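Local atomic coordinates of pullulanase (Bacillus acidopullulyticus, PDB entry 2WAN), a protein that probably hydrolyses the alpha-1,6-glucosidic links of pullulan and the branch points of starch-like polysaccharides, acting as a debranching glycoside hydrolase. Residues N162-V167 and Y244-N249; D708-G713 and N850-E855. All blocks are in the same frame, centred on the assembly; numbering follows the deposited sequence.

The two contacts illustrate how small apolar patches can join sheets and domains far apart in one chain, their centres about 51 Å from each other. Contact 1 lies within the X25 domain and packs strands of two different sheets against each other near their ends, so one of its couples is buried and the other is partly open. Contact 2 sets helix 707-714 of the catalytic barrel against strand 852-856 of the C-terminal all-beta domain, and is the more buried of the two. Aliphatic carbons meet in both. Contact 1 adds a tyrosine ring whose hydroxyl accepts a bond from an asparagine amide, whereas contact 2 has a lysine stem at its margin and a sulfate bound beside its strand.

Contact 1. Residues N162-V167 and Y244-N249; sequences NPVTAV and YIPSTN
Ala166 and Tyr244 face each other with their CA atoms 7.6 Å apart, and two residues further out Val164 and Pro246 stand at a similar separation. At these residues the two backbones run in roughly opposite directions but are not neighbours in one sheet: strand 166-170 pairs with strand 208-216, strand 238-245 with strand 198-205, and the contact spans the layers of the beta sandwich formed by this X25 domain. In all four residues the bond from CA to CB points toward the opposing segment.

Tyr244 is the centre of the buried part. With CG anti to the backbone N (chi1 173°), its ring is carried in between the two sheets, where CD2 meets the methyl CB of Ala166 at 3.9 Å. The methyl comes obliquely, while the backbone N of Pro246 lies over one ring face, shifted toward the rim. Ile214 and Leu216 of strand 208-216 touch both Ala166 and the ring, adding to the apolar filling. At the far end of the ring, OH accepts a hydrogen bond of 2.8 Å from Asn249 ND2, and the hydroxyl oxygen lies close to the plane of that amide. Asn249 ends the turn after the strand, with its N making a weak bond to Ile245 O. A phenylalanine in place of Tyr244 would keep the carbon ring but is likely to leave the Asn249 amide without this acceptor and freer to turn.

Towards the sandwich's end the fit relaxes: Val164 CG1 approaches Pro246 CG only to 4.4 Å, and Tyr199 lies against both side chains. Because the crossing contacts are purely apolar, the layers are matched here by shape, while the one polar atom of the tyrosine side chain takes its bond from within its own segment.

Contact 2. Residues D708-G713 and N850-E855; sequences DVIKNG and NTVAFE. With SO4 (sulfate ion), chain M.
Ile710 and Val852 form the close-packed side of this contact, both buried, their CG2 methyls meeting at 4.1 Å. The two branched side chains cross at a slant. In Ile710, CG2 is the branch anti to the backbone N, which turns this methyl to the strand while the longer arm carrying CD1 leads away. Val852 offers its two methyls to successive helix residues: CG2 goes to Ile710, and CG1, anti to the backbone N (chi1 172°), goes to Lys711. Phe844 and Tyr872, on the strands that flank it, also pack against Val852.

The arrangement joins two domains in the manner of the GH13 family: helix 707-714 belongs to the region between the sixth and seventh strands of the (beta/alpha)8 barrel, and strand 852-856 to the antiparallel C-terminal domain.

Lys711, only partly buried, marks the solvent-side margin. Its CG lies 4.2 Å from Val852 CG1, and beyond that the chain bends at chi3, the ammonium group making a cation-pi contact with Phe844. On the more open part of the helix, Asp708 O is gripped twice by Asn712, through the backbone N and through ND2 at 2.9 Å, the two donors arriving from opposite faces of the carbonyl plane. Before the strand begins, Asn850 N gives a hydrogen bond of 2.7 Å to O1 of a sulfate ion, probably taken from the crystallisation liquor.

Contact 1. Residues N162-V167 and Y244-N249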
ATOM      1  N   ASN A 162      21.569  12.358  16.775  1.00 31.29           N
ATOM      2  CA  ASN A 162      22.064  11.122  16.182  1.00 31.71           C
ATOM      3  C   ASN A 162      21.850   9.941  17.109  1.00 31.91           C
ATOM      4  O   ASN A 162      22.170  10.019  18.291  1.00 33.14           O
ATOM      5  CB  ASN A 162      23.541  11.246  15.821  1.00 31.85           C
ATOM      6  CG  ASN A 162      23.791  12.291  14.761  1.00 33.56           C
ATOM      7  OD1 ASN A 162      22.934  12.554  13.922  1.00 35.63           O
ATOM      8  ND2 ASN A 162      24.972  12.897  14.793  1.00 33.93           N
ATOM      9  N   PRO A 163      21.284   8.843  16.581  1.00 32.04           N
ATOM     10  CA  PRO A 163      21.106   7.654  17.408  1.00 31.48           C
ATOM     11  C   PRO A 163      22.466   7.015  17.705  1.00 29.81           C
ATOM     12  O   PRO A 163      23.422   7.225  16.953  1.00 30.60           O
ATOM     13  CB  PRO A 163      20.239   6.738  16.535  1.00 31.71           C
ATOM     14  CG  PRO A 163      20.482   7.201  15.128  1.00 34.02           C
ATOM     15  CD  PRO A 163      20.772   8.666  15.207  1.00 33.76           C
ATOM     16  N   VAL A 164      22.558   6.303  18.822  1.00 31.47           N
ATOM     17  CA  VAL A 164      23.761   5.521  19.109  1.00 32.25           C
ATOM     18  C   VAL A 164      23.392   4.060  19.337  1.00 30.67           C
ATOM     19  O   VAL A 164      22.539   3.727  20.171  1.00 29.05           O
ATOM     20  CB  VAL A 164      24.676   6.110  20.254  1.00 33.83           C
ATOM     21  CG1 VAL A 164      24.428   7.609  20.494  1.00 36.11           C
ATOM     22  CG2 VAL A 164      24.629   5.287  21.540  1.00 36.23           C
ATOM     23  N   THR A 165      24.028   3.203  18.547  1.00 31.32           N
ATOM     24  CA  THR A 165      23.851   1.765  18.632  1.00 30.79           C
ATOM     25  C   THR A 165      25.145   1.216  19.223  1.00 29.41           C
ATOM     26  O   THR A 165      26.149   1.115  18.525  1.00 26.95           O
ATOM     27  CB  THR A 165      23.580   1.154  17.233  1.00 30.04           C
ATOM     28  OG1 THR A 165      22.455   1.811  16.645  1.00 33.79           O
ATOM     29  CG2 THR A 165      23.284  -0.340  17.323  1.00 32.93           C
ATOM     30  N   ALA A 166      25.095   0.900  20.513  1.00 28.99           N
ATOM     31  CA  ALA A 166      26.252   0.422  21.269  1.00 30.96           C
ATOM     32  C   ALA A 166      25.927  -0.924  21.893  1.00 29.96           C
ATOM     33  O   ALA A 166      25.062  -1.030  22.762  1.00 29.37           O
ATOM     34  CB  ALA A 166      26.641   1.429  22.336  1.00 28.48           C
ATOM     35  N   VAL A 167      26.630  -1.954  21.433  1.00 28.87           N
ATOM     36  CA  VAL A 167      26.373  -3.318  21.859  1.00 25.82           C
ATOM     37  C   VAL A 167      27.557  -3.846  22.657  1.00 26.90           C
ATOM     38  O   VAL A 167      28.708  -3.748  22.211  1.00 25.75           O
ATOM     39  CB  VAL A 167      26.136  -4.244  20.635  1.00 27.39           C
ATOM     40  CG1 VAL A 167      26.059  -5.713  21.073  1.00 24.12           C
ATOM     41  CG2 VAL A 167      24.883  -3.811  19.839  1.00 22.89           C
ATOM     42  N   TYR A 244      28.593   3.101  28.513  1.00 26.73           N
ATOM     43  CA  TYR A 244      29.250   3.749  27.388  1.00 26.72           C
ATOM     44  C   TYR A 244      28.902   5.221  27.352  1.00 27.68           C
ATOM     45  O   TYR A 244      27.726   5.583  27.397  1.00 28.84           O
ATOM     46  CB  TYR A 244      28.880   3.073  26.061  1.00 24.09           C
ATOM     47  CG  TYR A 244      29.392   3.792  24.835  1.00 24.68           C
ATOM     48  CD1 TYR A 244      30.763   3.850  24.546  1.00 23.26           C
ATOM     49  CD2 TYR A 244      28.504   4.414  23.945  1.00 23.72           C
ATOM     50  CE1 TYR A 244      31.234   4.514  23.406  1.00 23.37           C
ATOM     51  CE2 TYR A 244      28.967   5.084  22.809  1.00 25.12           C
ATOM     52  CZ  TYR A 244      30.329   5.125  22.543  1.00 23.78           C
ATOM     53  OH  TYR A 244      30.782   5.774  21.418  1.00 25.58           O
ATOM     54  N   ILE A 245      29.928   6.067  27.277  1.00 27.73           N
ATOM     55  CA  ILE A 245      29.734   7.520  27.219  1.00 28.06           C
ATOM     56  C   ILE A 245      30.052   8.056  25.824  1.00 26.04           C
ATOM     57  O   ILE A 245      31.216   8.085  25.421  1.00 27.88           O
ATOM     58  CB  ILE A 245      30.593   8.279  28.279  1.00 27.63           C
ATOM     59  CG1 ILE A 245      30.510   7.611  29.661  1.00 29.57           C
ATOM     60  CG2 ILE A 245      30.217   9.767  28.316  1.00 29.73           C
ATOM     61  CD1 ILE A 245      29.179   7.754  30.370  1.00 30.89           C
ATOM     62  N   PRO A 246      29.018   8.477  25.073  1.00 25.66           N
ATOM     63  CA  PRO A 246      29.215   8.956  23.696  1.00 26.27           C
ATOM     64  C   PRO A 246      30.217  10.125  23.546  1.00 26.58           C
ATOM     65  O   PRO A 246      31.019  10.120  22.613  1.00 25.51           O
ATOM     66  CB  PRO A 246      27.801   9.375  23.266  1.00 26.87           C
ATOM     67  CG  PRO A 246      26.902   8.480  24.073  1.00 24.11           C
ATOM     68  CD  PRO A 246      27.589   8.375  25.420  1.00 27.06           C
ATOM     69  N   SER A 247      30.191  11.097  24.460  1.00 29.98           N
ATOM     70  CA  SER A 247      31.075  12.280  24.359  1.00 31.82           C
ATOM     71  C   SER A 247      32.568  11.930  24.320  1.00 31.57           C
ATOM     72  O   SER A 247      33.338  12.553  23.588  1.00 32.25           O
ATOM     73  CB  SER A 247      30.807  13.282  25.492  1.00 30.43           C
ATOM     74  OG  SER A 247      30.944  12.676  26.766  1.00 32.72           O
ATOM     75  N   THR A 248      32.957  10.918  25.090  1.00 32.09           N
ATOM     76  CA  THR A 248      34.364  10.560  25.266  1.00 29.98           C
ATOM     77  C   THR A 248      34.715   9.167  24.724  1.00 30.79           C
ATOM     78  O   THR A 248      35.892   8.774  24.719  1.00 28.87           O
ATOM     79  CB  THR A 248      34.730  10.580  26.754  1.00 29.45           C
ATOM     80  OG1 THR A 248      33.903   9.642  27.453  1.00 29.00           O
ATOM     81  CG2 THR A 248      34.520  11.981  27.363  1.00 32.07           C
ATOM     82  N   ASN A 249      33.696   8.419  24.290  1.00 27.91           N
ATOM     83  CA  ASN A 249      33.848   7.004  23.911  1.00 28.78           C
ATOM     84  C   ASN A 249      34.325   6.117  25.054  1.00 27.78           C
ATOM     85  O   ASN A 249      34.827   5.013  24.825  1.00 27.64           O
ATOM     86  CB  ASN A 249      34.774   6.841  22.703  1.00 28.54           C
ATOM     87  CG  ASN A 249      34.309   7.634  21.513  1.00 31.11           C
ATOM     88  OD1 ASN A 249      35.078   8.394  20.927  1.00 30.71           O
ATOM     89  ND2 ASN A 249      33.037   7.474  21.152  1.00 28.26           N
TER

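Contact 2. Residues D708-G713 and N850-E855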
ATOM      1  N   ASP A 708       8.413 -26.717  -4.760  1.00 14.06           N
ATOM      2  CA  ASP A 708       8.134 -26.315  -3.372  1.00 15.71           C
ATOM      3  C   ASP A 708       7.470 -24.945  -3.282  1.00 14.23           C
ATOM      4  O   ASP A 708       6.595 -24.741  -2.434  1.00 13.75           O
ATOM      5  CB  ASP A 708       9.401 -26.336  -2.508  1.00 18.28           C
ATOM      6  CG  ASP A 708       9.913 -27.745  -2.260  1.00 24.54           C
ATOM      7  OD1 ASP A 708       9.107 -28.703  -2.271  1.00 25.20           O
ATOM      8  OD2 ASP A 708      11.133 -27.887  -2.052  1.00 32.26           O
ATOM      9  N   VAL A 709       7.906 -24.012  -4.127  1.00 14.59           N
ATOM     10  CA  VAL A 709       7.284 -22.683  -4.184  1.00 14.43           C
ATOM     11  C   VAL A 709       5.797 -22.836  -4.557  1.00 14.38           C
ATOM     12  O   VAL A 709       4.901 -22.241  -3.933  1.00 12.30           O
ATOM     13  CB  VAL A 709       8.020 -21.764  -5.186  1.00 15.03           C
ATOM     14  CG1 VAL A 709       7.192 -20.555  -5.533  1.00 13.15           C
ATOM     15  CG2 VAL A 709       9.360 -21.312  -4.593  1.00 16.87           C
ATOM     16  N   ILE A 710       5.533 -23.664  -5.555  1.00 12.84           N
ATOM     17  CA  ILE A 710       4.141 -23.876  -6.000  1.00 11.33           C
ATOM     18  C   ILE A 710       3.301 -24.553  -4.922  1.00 12.78           C
ATOM     19  O   ILE A 710       2.143 -24.177  -4.697  1.00 11.55           O
ATOM     20  CB  ILE A 710       4.086 -24.668  -7.341  1.00 11.10           C
ATOM     21  CG1 ILE A 710       4.775 -23.881  -8.479  1.00 11.34           C
ATOM     22  CG2 ILE A 710       2.641 -25.019  -7.721  1.00 12.42           C
ATOM     23  CD1 ILE A 710       4.265 -22.429  -8.708  1.00 15.12           C
ATOM     24  N   LYS A 711       3.861 -25.568  -4.264  1.00 10.73           N
ATOM     25  CA  LYS A 711       3.143 -26.205  -3.158  1.00 12.27           C
ATOM     26  C   LYS A 711       2.772 -25.184  -2.076  1.00 10.26           C
ATOM     27  O   LYS A 711       1.661 -25.205  -1.545  1.00 11.24           O
ATOM     28  CB  LYS A 711       3.983 -27.341  -2.565  1.00 11.78           C
ATOM     29  CG  LYS A 711       4.036 -28.570  -3.490  1.00 15.19           C
ATOM     30  CD  LYS A 711       5.044 -29.604  -3.002  1.00 17.66           C
ATOM     31  CE  LYS A 711       4.507 -30.468  -1.890  1.00 26.41           C
ATOM     32  NZ  LYS A 711       5.336 -31.712  -1.798  1.00 32.58           N
ATOM     33  N   ASN A 712       3.704 -24.297  -1.744  1.00 10.79           N
ATOM     34  CA  ASN A 712       3.429 -23.282  -0.734  1.00 12.77           C
ATOM     35  C   ASN A 712       2.324 -22.313  -1.153  1.00 14.25           C
ATOM     36  O   ASN A 712       1.534 -21.878  -0.311  1.00 12.60           O
ATOM     37  CB  ASN A 712       4.702 -22.534  -0.353  1.00 13.79           C
ATOM     38  CG  ASN A 712       5.457 -23.225   0.744  1.00 16.96           C
ATOM     39  OD1 ASN A 712       5.060 -23.178   1.908  1.00 17.35           O
ATOM     40  ND2 ASN A 712       6.550 -23.894   0.381  1.00 20.33           N
ATOM     41  N   GLY A 713       2.269 -21.996  -2.448  1.00 11.64           N
ATOM     42  CA  GLY A 713       1.161 -21.198  -2.995  1.00 11.58           C
ATOM     43  C   GLY A 713      -0.174 -21.938  -3.031  1.00 10.00           C
ATOM     44  O   GLY A 713      -1.223 -21.340  -2.776  1.00 11.72           O
ATOM     45  N   ASN A 850       8.909 -32.873 -11.061  1.00 13.79           N
ATOM     46  CA  ASN A 850       8.444 -31.611 -11.615  1.00 12.88           C
ATOM     47  C   ASN A 850       6.947 -31.617 -11.923  1.00 13.35           C
ATOM     48  O   ASN A 850       6.509 -31.094 -12.937  1.00 13.42           O
ATOM     49  CB  ASN A 850       9.250 -31.158 -12.841  1.00 15.23           C
ATOM     50  CG  ASN A 850       9.114 -29.678 -13.082  1.00 15.38           C
ATOM     51  OD1 ASN A 850       9.072 -28.899 -12.128  1.00 16.65           O
ATOM     52  ND2 ASN A 850       8.992 -29.275 -14.344  1.00 13.18           N
ATOM     53  N   THR A 851       6.171 -32.246 -11.048  1.00 13.26           N
ATOM     54  CA  THR A 851       4.707 -32.136 -11.129  1.00 11.65           C
ATOM     55  C   THR A 851       4.221 -31.908  -9.710  1.00 10.05           C
ATOM     56  O   THR A 851       4.942 -32.201  -8.756  1.00 11.75           O
ATOM     57  CB  THR A 851       4.022 -33.415 -11.709  1.00 12.88           C
ATOM     58  OG1 THR A 851       4.238 -34.522 -10.819  1.00 12.94           O
ATOM     59  CG2 THR A 851       4.540 -33.760 -13.129  1.00 12.97           C
ATOM     60  N   VAL A 852       3.020 -31.329  -9.584  1.00 10.27           N
ATOM     61  CA  VAL A 852       2.391 -31.081  -8.289  1.00 11.40           C
ATOM     62  C   VAL A 852       0.987 -31.674  -8.350  1.00 10.68           C
ATOM     63  O   VAL A 852       0.196 -31.336  -9.246  1.00 12.01           O
ATOM     64  CB  VAL A 852       2.315 -29.560  -7.964  1.00 11.29           C
ATOM     65  CG1 VAL A 852       1.480 -29.303  -6.704  1.00 11.90           C
ATOM     66  CG2 VAL A 852       3.709 -28.987  -7.755  1.00 15.00           C
ATOM     67  N   ALA A 853       0.684 -32.556  -7.398  1.00 11.26           N
ATOM     68  CA  ALA A 853      -0.637 -33.197  -7.311  1.00 10.72           C
ATOM     69  C   ALA A 853      -1.153 -33.134  -5.897  1.00  9.48           C
ATOM     70  O   ALA A 853      -0.409 -33.401  -4.961  1.00 10.61           O
ATOM     71  CB  ALA A 853      -0.562 -34.654  -7.758  1.00 11.46           C
ATOM     72  N   PHE A 854      -2.431 -32.779  -5.743  1.00 10.77           N
ATOM     73  CA  PHE A 854      -3.031 -32.727  -4.402  1.00 10.97           C
ATOM     74  C   PHE A 854      -4.464 -33.189  -4.387  1.00  9.42           C
ATOM     75  O   PHE A 854      -5.119 -33.235  -5.432  1.00 10.13           O
ATOM     76  CB  PHE A 854      -2.899 -31.333  -3.763  1.00 11.53           C
ATOM     77  CG  PHE A 854      -3.550 -30.229  -4.547  1.00 10.77           C
ATOM     78  CD1 PHE A 854      -4.868 -29.850  -4.286  1.00 11.04           C
ATOM     79  CD2 PHE A 854      -2.838 -29.556  -5.543  1.00 12.68           C
ATOM     80  CE1 PHE A 854      -5.465 -28.818  -5.015  1.00 11.45           C
ATOM     81  CE2 PHE A 854      -3.425 -28.519  -6.270  1.00 11.87           C
ATOM     82  CZ  PHE A 854      -4.735 -28.138  -6.003  1.00  9.12           C
ATOM     83  N   GLU A 855      -4.951 -33.508  -3.186  1.00 11.21           N
ATOM     84  CA  GLU A 855      -6.311 -33.973  -2.999  1.00 11.66           C
ATOM     85  C   GLU A 855      -6.992 -33.120  -1.938  1.00 11.53           C
ATOM     86  O   GLU A 855      -6.399 -32.826  -0.879  1.00 12.51           O
ATOM     87  CB  GLU A 855      -6.316 -35.449  -2.571  1.00 11.89           C
ATOM     88  CG  GLU A 855      -7.717 -36.053  -2.510  1.00 10.86           C
ATOM     89  CD  GLU A 855      -7.710 -37.521  -2.046  1.00 15.60           C
ATOM     90  OE1 GLU A 855      -6.641 -38.032  -1.627  1.00 16.21           O
ATOM     91  OE2 GLU A 855      -8.777 -38.160  -2.121  1.00 13.52           O
TER
HETATM   92  S   SO4 M1933      10.330 -32.481  -7.684  1.00 56.99           S
HETATM   93  O1  SO4 M1933       9.105 -32.937  -8.340  1.00 56.95           O
HETATM   94  O2  SO4 M1933      11.045 -31.554  -8.558  1.00 58.63           O
HETATM   95  O3  SO4 M1933      10.001 -31.813  -6.425  1.00 57.79           O
HETATM   96  O4  SO4 M1933      11.168 -33.644  -7.395  1.00 59.67           O